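Local coordinates for uncharacterized protein (Bacteroides eggerthii DSM 20697, PDB 4ECO) that is of unknown function but has the leucine-rich repeat fold and probably serves in protein binding, at residues L269-I278 with Q296-G304; K502-P513 with F525-S535. All blocks are in the same frame, centred on the assembly; numbering follows the deposited sequence.

Contacts 1 and 2 each join neighbouring turns of the same leucine-rich repeat chain, but they share no element and lie on opposite sides of its centre, with their own centres about 56 Å apart. Contact 1 is mostly buried: the end of helix 288-300 and the residues after it pack, by apolar touch, on the chain that leads into strand 277-279. Contact 2 is only partly buried and joins two loops, each with a 3-10 segment, one before and one after strand 517-519 in the chain. It keeps an inner apolar row of leucine, proline and phenylalanine, yet adds a backbone-to-asparagine hydrogen bond and a guanidinium-amide stack among its partly exposed residues.

Contact 1 of 2, residues L269-I278 with Q296-G304; sequences LKALPEMQLI and QALADAPVG
L298 lays its CD2 methyl over one face of the L269-K270 peptide, a flat group in a contact that has no aromatic ring, with CD2 3.7 Å from K270 N. CD1, the other branch of L298, meets CD1 of I278 tip to tip at 3.8 Å. The selenomethionine M275 crosses L298 at about a right angle; its chain runs extended from CG (anti to the backbone N, chi1 180°) and bends at chi3, which carries CE to 3.8 Å from CD2 of L298. V303 packs beside M275, its CG2 3.7 Å from M275 CB, while CG2 also faces the carbonyl O of L272 and CG1 turns to that of K270. Cut back to an alanine here, the side chain would lose both methyls, which would probably open a gap beside M275 and leave its methyl-selenium end freer to turn. K270 lies alongside the helix end: its carbonyl O meets CB of A301 at 3.6 Å, and CD of its extended chain passes CB of A297. A type I turn, closed by L272 N to L269 O, brings L269 and K270 under the helix end. The end of helix 288-300 thus meets strand 277-279 through L298 and I278, while L269, L272 and M275, leading into that strand, lean on V254 of its parallel neighbour, strand 253-257.

Contact 2 of 2, residues K502-P513 with F525-S535; sequences KLSDDFRATTLP and FSKFPTQPLNS
R508, stacked on N534 across the contact, has a carbonyl O gripped by two backbone N-H groups, those of T511 and L512. The turn so closed leaves A509 N facing N534, and it donates to OD1 at 3.0 Å, with an N-H...O angle of 148°. The donor lies in the carbonyl plane, on a lone pair of OD1. N534 CG is anti to its own N (chi1 -166°), and this sends the amide across to the other loop, where it also stacks on the R508 guanidinium: N534 CG sits 3.5 Å above that plane, over its centre, with the two planes 26° apart. The R508 chain bends at chi3 to fold back over the amide. The pair is held by stacking, since ND2 and NH2 are both donors. Next along, Q531 bends at chi2 and lays its CB and CG against the carbonyl O of S504, crossing D505 at about a right angle. Deeper in, L503 is the apolar centre. Its CD1 lies 3.8 Å from both CB of P529 and CG of P532, and also sits over the centre of the F507 ring. Its CG packs on CZ of F525 at 3.9 Å, the side chains crossing near a right angle, while P529 CG lies over one face of the F525 ring, toward its rim. P532 CG also meets F507 CB, at 3.8 Å. F507 and L512 reach I493 of strand 492-494, and P532 reaches F541 of strand 540-542. Corresponding loops, each with a short 3-10 segment, thus stack from turn to turn behind parallel strands, as in a leucine-rich repeat solenoid.

Contact 1 of 2, residues L269-I278 with Q296-G304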
# COMPACT_ATOMS: atom_id res chain seq x y z
N LEU A 269 -5.41 -4.49 25.07
CA LEU A 269 -4.42 -4.81 24.04
C LEU A 269 -3.06 -5.03 24.67
O LEU A 269 -2.49 -6.09 24.42
CB LEU A 269 -4.35 -3.72 22.97
CG LEU A 269 -5.63 -3.46 22.17
CD1 LEU A 269 -5.55 -2.13 21.45
CD2 LEU A 269 -5.91 -4.56 21.19
N LYS A 270 -2.57 -4.10 25.54
CA LYS A 270 -1.24 -4.25 26.18
C LYS A 270 -1.22 -5.42 27.20
O LYS A 270 -0.13 -5.93 27.52
CB LYS A 270 -0.78 -2.95 26.85
CG LYS A 270 -1.68 -2.40 27.93
CD LYS A 270 -1.18 -1.05 28.36
CE LYS A 270 -1.97 -0.48 29.50
NZ LYS A 270 -1.51 0.89 29.82
N ALA A 271 -2.40 -5.86 27.66
CA ALA A 271 -2.56 -6.96 28.60
C ALA A 271 -2.48 -8.35 27.90
O ALA A 271 -2.42 -9.35 28.60
CB ALA A 271 -3.89 -6.83 29.34
N LEU A 272 -2.47 -8.41 26.56
CA LEU A 272 -2.43 -9.68 25.82
C LEU A 272 -1.02 -10.29 25.79
O LEU A 272 -0.03 -9.56 25.70
CB LEU A 272 -2.97 -9.52 24.38
CG LEU A 272 -4.47 -9.14 24.22
CD1 LEU A 272 -4.79 -8.82 22.79
CD2 LEU A 272 -5.41 -10.25 24.73
N PRO A 273 -0.89 -11.63 25.87
CA PRO A 273 0.46 -12.22 25.90
C PRO A 273 1.06 -12.56 24.52
O PRO A 273 2.29 -12.61 24.40
CB PRO A 273 0.25 -13.51 26.70
CG PRO A 273 -1.19 -13.90 26.47
CD PRO A 273 -1.94 -12.67 26.05
N GLU A 274 0.22 -12.84 23.48
CA GLU A 274 0.74 -13.35 22.22
C GLU A 274 0.22 -12.65 20.95
O GLU A 274 0.34 -13.23 19.86
CB GLU A 274 0.40 -14.86 22.13
CG GLU A 274 1.13 -15.75 23.13
CD GLU A 274 2.62 -15.91 22.95
OE1 GLU A 274 3.12 -15.67 21.82
OE2 GLU A 274 3.29 -16.31 23.93
N MSE A 275 -0.28 -11.40 21.06
CA MSE A 275 -0.80 -10.66 19.88
C MSE A 275 0.33 -10.43 18.86
O MSE A 275 1.41 -10.02 19.25
CB MSE A 275 -1.46 -9.34 20.32
CG MSE A 275 -2.02 -8.51 19.16
SE MSE A 275 -2.93 -6.92 19.77
CE MSE A 275 -1.52 -6.05 20.70
N GLN A 276 0.06 -10.71 17.57
CA GLN A 276 1.03 -10.59 16.46
C GLN A 276 0.61 -9.50 15.49
O GLN A 276 1.43 -8.65 15.13
CB GLN A 276 1.22 -11.92 15.71
CG GLN A 276 1.74 -13.05 16.60
CD GLN A 276 2.03 -14.33 15.88
OE1 GLN A 276 1.23 -14.83 15.09
NE2 GLN A 276 3.14 -14.94 16.22
N LEU A 277 -0.66 -9.51 15.06
CA LEU A 277 -1.20 -8.48 14.16
C LEU A 277 -2.07 -7.50 14.98
O LEU A 277 -2.91 -7.93 15.79
CB LEU A 277 -2.01 -9.13 13.01
CG LEU A 277 -2.67 -8.22 11.96
CD1 LEU A 277 -2.81 -8.95 10.63
CD2 LEU A 277 -4.04 -7.67 12.43
N ILE A 278 -1.88 -6.20 14.75
CA ILE A 278 -2.69 -5.19 15.40
C ILE A 278 -3.10 -4.15 14.35
O ILE A 278 -2.24 -3.50 13.76
CB ILE A 278 -2.07 -4.53 16.66
CG1 ILE A 278 -3.07 -3.53 17.29
CG2 ILE A 278 -0.68 -3.92 16.40
CD1 ILE A 278 -2.76 -3.03 18.63
N GLN A 296 3.62 3.21 22.49
CA GLN A 296 4.79 3.08 23.37
C GLN A 296 4.54 2.03 24.42
O GLN A 296 5.39 1.16 24.64
CB GLN A 296 5.18 4.41 24.01
CG GLN A 296 6.60 4.39 24.59
CD GLN A 296 7.22 5.76 24.80
OE1 GLN A 296 7.48 6.54 23.87
NE2 GLN A 296 7.56 6.01 26.04
N ALA A 297 3.34 2.10 25.04
CA ALA A 297 2.88 1.20 26.09
C ALA A 297 2.88 -0.25 25.60
O ALA A 297 3.30 -1.14 26.34
CB ALA A 297 1.49 1.61 26.54
N LEU A 298 2.44 -0.47 24.33
CA LEU A 298 2.43 -1.79 23.70
C LEU A 298 3.86 -2.33 23.56
O LEU A 298 4.10 -3.47 23.97
CB LEU A 298 1.72 -1.74 22.34
CG LEU A 298 0.19 -1.72 22.39
CD1 LEU A 298 -0.39 -1.28 21.07
CD2 LEU A 298 -0.37 -3.06 22.79
N ALA A 299 4.80 -1.50 23.06
CA ALA A 299 6.23 -1.85 22.91
C ALA A 299 6.89 -2.19 24.27
O ALA A 299 7.70 -3.12 24.36
CB ALA A 299 6.97 -0.70 22.26
N ASP A 300 6.50 -1.44 25.33
CA ASP A 300 7.05 -1.60 26.68
C ASP A 300 6.44 -2.82 27.39
O ASP A 300 7.07 -3.35 28.32
CB ASP A 300 6.83 -0.32 27.50
CG ASP A 300 7.60 0.89 26.99
OD1 ASP A 300 8.69 0.70 26.38
OD2 ASP A 300 7.12 2.03 27.21
N ALA A 301 5.24 -3.26 26.98
CA ALA A 301 4.58 -4.43 27.57
C ALA A 301 5.18 -5.74 26.99
O ALA A 301 5.85 -5.67 25.95
CB ALA A 301 3.07 -4.37 27.33
N PRO A 302 4.98 -6.93 27.64
CA PRO A 302 5.58 -8.17 27.09
C PRO A 302 5.14 -8.50 25.67
O PRO A 302 5.90 -9.16 24.96
CB PRO A 302 5.09 -9.25 28.06
CG PRO A 302 4.86 -8.51 29.36
CD PRO A 302 4.29 -7.19 28.92
N VAL A 303 3.94 -8.01 25.25
CA VAL A 303 3.34 -8.18 23.92
C VAL A 303 4.19 -7.45 22.83
O VAL A 303 4.15 -7.87 21.67
CB VAL A 303 1.85 -7.73 23.90
CG1 VAL A 303 1.68 -6.22 24.03
CG2 VAL A 303 1.11 -8.26 22.68
N GLY A 304 4.94 -6.40 23.22
CA GLY A 304 5.79 -5.62 22.33
C GLY A 304 6.77 -6.49 21.56
O GLY A 304 6.94 -6.35 20.34

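Contact 2 of 2, residues K502-P513 with F525-S535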
# COMPACT_ATOMS: atom_id res chain seq x y z
N LYS A 502 20.19 19.47 -22.69
CA LYS A 502 21.26 18.59 -23.12
C LYS A 502 21.34 17.28 -22.39
O LYS A 502 21.08 17.20 -21.19
CB LYS A 502 22.63 19.28 -22.94
CG LYS A 502 23.34 19.65 -24.23
CD LYS A 502 24.44 20.70 -23.98
CE LYS A 502 23.91 22.09 -23.66
NZ LYS A 502 25.01 23.05 -23.35
N LEU A 503 21.80 16.27 -23.12
CA LEU A 503 22.13 14.97 -22.57
C LEU A 503 23.67 14.80 -22.75
O LEU A 503 24.38 15.81 -22.66
CB LEU A 503 21.29 13.82 -23.19
CG LEU A 503 19.76 13.85 -22.95
CD1 LEU A 503 19.14 12.57 -23.44
CD2 LEU A 503 19.38 14.04 -21.47
N SER A 504 24.17 13.57 -22.96
CA SER A 504 25.59 13.24 -23.12
C SER A 504 25.70 11.93 -23.83
O SER A 504 24.67 11.28 -24.06
CB SER A 504 26.30 13.17 -21.77
OG SER A 504 25.63 12.29 -20.87
N ASP A 505 26.93 11.49 -24.15
CA ASP A 505 27.14 10.22 -24.84
C ASP A 505 26.95 9.05 -23.89
O ASP A 505 27.09 7.89 -24.29
CB ASP A 505 28.51 10.19 -25.50
CG ASP A 505 28.58 11.06 -26.73
OD1 ASP A 505 27.66 11.91 -26.92
OD2 ASP A 505 29.56 10.92 -27.49
N ASP A 506 26.55 9.36 -22.64
CA ASP A 506 26.17 8.41 -21.61
C ASP A 506 24.93 7.65 -22.03
O ASP A 506 24.62 6.64 -21.42
CB ASP A 506 25.88 9.13 -20.27
CG ASP A 506 27.06 9.60 -19.45
OD1 ASP A 506 28.22 9.45 -19.93
OD2 ASP A 506 26.84 10.11 -18.33
N PHE A 507 24.16 8.17 -23.00
CA PHE A 507 22.91 7.55 -23.41
C PHE A 507 23.09 6.61 -24.64
O PHE A 507 22.19 5.83 -24.96
CB PHE A 507 21.88 8.64 -23.67
CG PHE A 507 21.43 9.30 -22.37
CD1 PHE A 507 22.11 10.40 -21.86
CD2 PHE A 507 20.34 8.80 -21.66
CE1 PHE A 507 21.70 10.99 -20.66
CE2 PHE A 507 19.92 9.40 -20.47
CZ PHE A 507 20.61 10.48 -19.97
N ARG A 508 24.28 6.63 -25.26
CA ARG A 508 24.61 5.75 -26.38
C ARG A 508 24.75 4.30 -25.87
O ARG A 508 24.90 4.07 -24.67
CB ARG A 508 25.89 6.25 -27.07
CG ARG A 508 25.74 7.69 -27.58
CD ARG A 508 26.95 8.23 -28.31
NE ARG A 508 27.34 7.44 -29.48
CZ ARG A 508 26.71 7.46 -30.65
NH1 ARG A 508 25.61 8.18 -30.82
NH2 ARG A 508 27.17 6.73 -31.66
N ALA A 509 24.67 3.32 -26.79
CA ALA A 509 24.71 1.88 -26.48
C ALA A 509 26.01 1.44 -25.75
O ALA A 509 26.08 0.32 -25.22
CB ALA A 509 24.56 1.10 -27.77
N THR A 510 27.03 2.32 -25.72
CA THR A 510 28.31 2.06 -25.05
C THR A 510 28.15 1.97 -23.52
O THR A 510 28.96 1.33 -22.84
CB THR A 510 29.32 3.15 -25.40
OG1 THR A 510 28.86 4.43 -24.91
CG2 THR A 510 29.65 3.18 -26.87
N THR A 511 27.13 2.64 -22.96
CA THR A 511 26.93 2.64 -21.52
C THR A 511 25.54 2.01 -21.20
O THR A 511 25.45 1.19 -20.27
CB THR A 511 27.12 4.06 -20.95
OG1 THR A 511 25.96 4.80 -21.25
CG2 THR A 511 28.35 4.81 -21.52
N LEU A 512 24.50 2.35 -22.02
CA LEU A 512 23.10 1.87 -21.95
C LEU A 512 22.77 0.93 -23.14
O LEU A 512 21.96 1.30 -24.01
CB LEU A 512 22.13 3.07 -21.97
CG LEU A 512 22.18 4.09 -20.86
CD1 LEU A 512 21.11 5.12 -21.06
CD2 LEU A 512 22.03 3.45 -19.50
N PRO A 513 23.39 -0.27 -23.24
CA PRO A 513 23.15 -1.13 -24.41
C PRO A 513 21.76 -1.74 -24.52
O PRO A 513 21.42 -2.23 -25.60
CB PRO A 513 24.16 -2.26 -24.23
CG PRO A 513 24.45 -2.29 -22.79
CD PRO A 513 24.41 -0.88 -22.35
N PHE A 525 14.63 21.08 -24.96
CA PHE A 525 15.53 20.79 -26.07
C PHE A 525 15.20 21.62 -27.28
O PHE A 525 14.03 21.68 -27.69
CB PHE A 525 15.45 19.29 -26.47
CG PHE A 525 16.04 18.36 -25.44
CD1 PHE A 525 17.43 18.15 -25.38
CD2 PHE A 525 15.23 17.74 -24.50
CE1 PHE A 525 17.98 17.31 -24.40
CE2 PHE A 525 15.78 16.91 -23.51
CZ PHE A 525 17.15 16.70 -23.47
N SER A 526 16.24 22.24 -27.87
CA SER A 526 16.16 22.99 -29.14
C SER A 526 16.95 22.21 -30.20
O SER A 526 16.60 22.25 -31.40
CB SER A 526 16.66 24.41 -28.98
OG SER A 526 17.86 24.38 -28.23
N LYS A 527 17.97 21.45 -29.72
CA LYS A 527 18.82 20.51 -30.46
C LYS A 527 18.43 19.12 -30.04
O LYS A 527 18.50 18.80 -28.85
CB LYS A 527 20.32 20.77 -30.20
CG LYS A 527 21.25 19.95 -31.12
CD LYS A 527 22.58 19.57 -30.48
CE LYS A 527 23.67 20.64 -30.57
NZ LYS A 527 24.25 20.76 -31.95
N PHE A 528 18.04 18.27 -31.00
CA PHE A 528 17.56 16.93 -30.72
C PHE A 528 18.60 16.04 -29.98
O PHE A 528 19.70 15.81 -30.49
CB PHE A 528 17.12 16.21 -32.00
CG PHE A 528 16.10 15.13 -31.72
CD1 PHE A 528 16.49 13.89 -31.21
CD2 PHE A 528 14.74 15.37 -31.90
CE1 PHE A 528 15.54 12.92 -30.89
CE2 PHE A 528 13.80 14.40 -31.59
CZ PHE A 528 14.21 13.18 -31.10
N PRO A 529 18.23 15.49 -28.79
CA PRO A 529 19.14 14.56 -28.10
C PRO A 529 19.11 13.20 -28.80
O PRO A 529 18.28 12.33 -28.52
CB PRO A 529 18.59 14.51 -26.67
CG PRO A 529 17.13 14.79 -26.83
CD PRO A 529 16.95 15.63 -28.06
N THR A 530 19.99 13.05 -29.79
CA THR A 530 20.02 11.84 -30.61
C THR A 530 20.71 10.67 -29.89
O THR A 530 20.53 9.53 -30.31
CB THR A 530 20.73 12.14 -31.95
OG1 THR A 530 22.04 12.68 -31.70
CG2 THR A 530 19.95 13.12 -32.84
N GLN A 531 21.51 10.93 -28.82
CA GLN A 531 22.31 9.92 -28.11
C GLN A 531 21.48 8.67 -27.72
O GLN A 531 21.96 7.57 -28.02
CB GLN A 531 23.00 10.50 -26.86
CG GLN A 531 23.89 11.70 -27.12
CD GLN A 531 23.19 13.02 -26.90
OE1 GLN A 531 22.01 13.20 -27.22
NE2 GLN A 531 23.92 14.00 -26.39
N PRO A 532 20.25 8.76 -27.12
CA PRO A 532 19.53 7.53 -26.76
C PRO A 532 19.06 6.71 -27.98
O PRO A 532 18.64 5.56 -27.81
CB PRO A 532 18.31 8.04 -25.95
CG PRO A 532 18.67 9.42 -25.52
CD PRO A 532 19.51 9.95 -26.64
N LEU A 533 19.17 7.26 -29.20
CA LEU A 533 18.75 6.57 -30.44
C LEU A 533 19.81 5.55 -30.92
O LEU A 533 19.52 4.78 -31.83
CB LEU A 533 18.44 7.56 -31.57
CG LEU A 533 17.42 8.64 -31.22
CD1 LEU A 533 17.26 9.63 -32.36
CD2 LEU A 533 16.10 8.03 -30.80
N ASN A 534 20.99 5.51 -30.28
CA ASN A 534 22.12 4.61 -30.60
C ASN A 534 21.80 3.16 -30.20
O ASN A 534 22.41 2.22 -30.71
CB ASN A 534 23.39 5.10 -29.89
CG ASN A 534 24.68 4.47 -30.38
OD1 ASN A 534 25.48 3.93 -29.59
ND2 ASN A 534 24.92 4.55 -31.68
N SER A 535 20.85 2.98 -29.28
CA SER A 535 20.42 1.68 -28.80
C SER A 535 19.73 0.86 -29.91
O SER A 535 18.90 1.39 -30.67
CB SER A 535 19.47 1.86 -27.62
OG SER A 535 18.85 0.63 -27.29